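Local coordinates for Lmo0325 protein (Listeria monocytogenes EGD-e, PDB 4RYK), which is a putative transcriptional regulator that probably binds DNA through its helix-turn-helix region, at residues Gly31-Arg35 and Ser36-Gly40. Residues are numbered along the deposited sequence; the frame is centred on the assembly and turned at random.
Sequences GIISR and SYAIG. With GLC (alpha-D-glucopyranose), chain B.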
loop_
_atom_site.group_PDB
_atom_site.type_symbol
_atom_site.label_atom_id
_atom_site.label_comp_id
_atom_site.label_asym_id
_atom_site.label_seq_id
_atom_site.Cartn_x
_atom_site.Cartn_y
_atom_site.Cartn_z
ATOM N N GLY A 31 -1.016 -16.696 -28.679
ATOM C CA GLY A 31 -0.601 -17.744 -27.761
ATOM C C GLY A 31 -1.450 -17.776 -26.499
ATOM O O GLY A 31 -1.279 -18.656 -25.665
ATOM N N ILE A 32 -2.390 -16.847 -26.331
ATOM C CA ILE A 32 -3.233 -16.903 -25.116
ATOM C C ILE A 32 -4.627 -17.364 -25.513
ATOM O O ILE A 32 -5.107 -18.376 -25.043
ATOM C CB ILE A 32 -3.279 -15.533 -24.394
ATOM C CG1 ILE A 32 -1.883 -15.148 -23.884
ATOM C CG2 ILE A 32 -4.251 -15.545 -23.222
ATOM C CD1 ILE A 32 -1.753 -13.692 -23.528
ATOM N N ILE A 33 -5.248 -16.616 -26.419
ATOM C CA ILE A 33 -6.526 -16.987 -26.999
ATOM C C ILE A 33 -6.551 -16.595 -28.468
ATOM O O ILE A 33 -5.797 -15.734 -28.911
ATOM C CB ILE A 33 -7.689 -16.262 -26.328
ATOM C CG1 ILE A 33 -7.442 -14.723 -26.303
ATOM C CG2 ILE A 33 -7.894 -16.818 -24.935
ATOM C CD1 ILE A 33 -8.622 -13.898 -25.839
ATOM N N SER A 34 -7.483 -17.179 -29.188
ATOM C CA SER A 34 -7.549 -17.013 -30.603
ATOM C C SER A 34 -8.086 -15.657 -30.961
ATOM O O SER A 34 -8.684 -14.933 -30.143
ATOM C CB SER A 34 -8.478 -18.048 -31.193
ATOM O OG SER A 34 -9.780 -17.777 -30.730
ATOM N N ARG A 35 -7.882 -15.359 -32.221
ATOM C CA ARG A 35 -8.263 -14.112 -32.779
ATOM C C ARG A 35 -9.699 -13.772 -32.471
ATOM O O ARG A 35 -9.985 -12.735 -31.909
ATOM C CB ARG A 35 -8.030 -14.148 -34.296
ATOM C CG ARG A 35 -8.539 -12.925 -35.072
ATOM C CD ARG A 35 -7.673 -11.662 -34.920
ATOM N NE ARG A 35 -6.708 -11.746 -33.807
ATOM C CZ ARG A 35 -6.860 -11.228 -32.578
ATOM N NH1 ARG A 35 -7.967 -10.530 -32.254
ATOM N NH2 ARG A 35 -5.889 -11.427 -31.659
ATOM N N SER A 36 -10.615 -14.643 -32.825
ATOM C CA SER A 36 -12.011 -14.282 -32.688
ATOM C C SER A 36 -12.455 -14.317 -31.249
ATOM O O SER A 36 -13.365 -13.594 -30.854
ATOM C CB SER A 36 -12.879 -15.202 -33.513
ATOM O OG SER A 36 -12.526 -16.523 -33.232
ATOM N N TYR A 37 -11.818 -15.151 -30.446
ATOM C CA TYR A 37 -12.149 -15.148 -29.053
ATOM C C TYR A 37 -11.767 -13.772 -28.483
ATOM O O TYR A 37 -12.546 -13.166 -27.750
ATOM C CB TYR A 37 -11.491 -16.304 -28.301
ATOM C CG TYR A 37 -12.210 -16.545 -27.014
ATOM C CD1 TYR A 37 -13.360 -17.359 -26.948
ATOM C CD2 TYR A 37 -11.803 -15.898 -25.862
ATOM C CE1 TYR A 37 -14.054 -17.528 -25.737
ATOM C CE2 TYR A 37 -12.478 -16.059 -24.666
ATOM C CZ TYR A 37 -13.591 -16.869 -24.606
ATOM O OH TYR A 37 -14.177 -16.968 -23.371
ATOM N N ALA A 38 -10.610 -13.258 -28.897
ATOM C CA ALA A 38 -10.135 -11.959 -28.435
ATOM C C ALA A 38 -11.095 -10.812 -28.844
ATOM O O ALA A 38 -11.395 -9.916 -28.054
ATOM C CB ALA A 38 -8.727 -11.707 -28.982
ATOM N N ILE A 39 -11.568 -10.873 -30.072
ATOM C CA ILE A 39 -12.553 -9.925 -30.576
ATOM C C ILE A 39 -13.807 -9.953 -29.732
ATOM O O ILE A 39 -14.290 -8.918 -29.313
ATOM C CB ILE A 39 -12.914 -10.240 -32.039
ATOM C CG1 ILE A 39 -11.751 -9.789 -32.951
ATOM C CG2 ILE A 39 -14.219 -9.558 -32.430
ATOM C CD1 ILE A 39 -11.787 -10.318 -34.378
ATOM N N GLY A 40 -14.334 -11.138 -29.461
ATOM C CA GLY A 40 -15.477 -11.267 -28.572
ATOM C C GLY A 40 -15.238 -10.749 -27.168
ATOM O O GLY A 40 -16.063 -10.011 -26.630
HETATM C C1 GLC B . -5.530 -20.881 -29.234
HETATM C C2 GLC B . -4.936 -21.666 -28.046
HETATM C C3 GLC B . -3.596 -21.088 -27.640
HETATM C C4 GLC B . -2.877 -20.886 -28.957
HETATM C C5 GLC B . -3.462 -19.541 -29.405
HETATM C C6 GLC B . -2.951 -18.984 -30.728
HETATM O O2 GLC B . -5.802 -21.648 -26.910
HETATM O O3 GLC B . -2.881 -21.921 -26.734
HETATM O O4 GLC B . -1.457 -20.963 -28.779
HETATM O O5 GLC B . -4.899 -19.611 -29.478
HETATM O O6 GLC B . -2.919 -17.564 -30.518
#
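Ser34 and Tyr37 illustrate how a serine caps the N-terminus of a helix. As the N-cap of helix 35-42, Ser34 has its OG folded back between its own N and carbonyl carbon (chi1 66°), where it accepts a weak, long capping bond from Tyr37 N (Tyr37 N to Ser34 OG 3.3 Å). Its carbonyl does the next piece of work, taking a backbone hydrogen bond from Ala38 N (Ala38 N to Ser34 O 2.8 Å). The backbone hydrogen bond from Ile39 N to Arg35 O (3.1 Å) repeats the pattern one residue on.

Side-chain packing accompanies the cap. In an apolar contact, the CD1 end of Ile33 lies at the edge of the Tyr37 ring, in its plane, 3.8 Å from CD2, and also rests 3.6 Å from Ala38 CA; the two side chains of Ile33 and Tyr37 run roughly perpendicular. The Tyr37 ring itself stacks on His46. Separately, bends at chi2 and chi3 of Arg35 bring its NH1 alongside Ala38 CB (3.6 Å), with Ile39 CG1 at the guanidinium edge, while helix 25-29 adds Gln25 and Tyr29 beside it.

Gly31 N donates a hydrogen bond to O6 of the bound glucose (2.8 Å), and Ser34 touches a fructose; Gly31 to Ser34 line the glycan pocket. The arrangement is an N-capped helix start following the turn between helices 25-29 and 35-42, consistent with an XRE-family helix-turn-helix in an Rgg-like regulator.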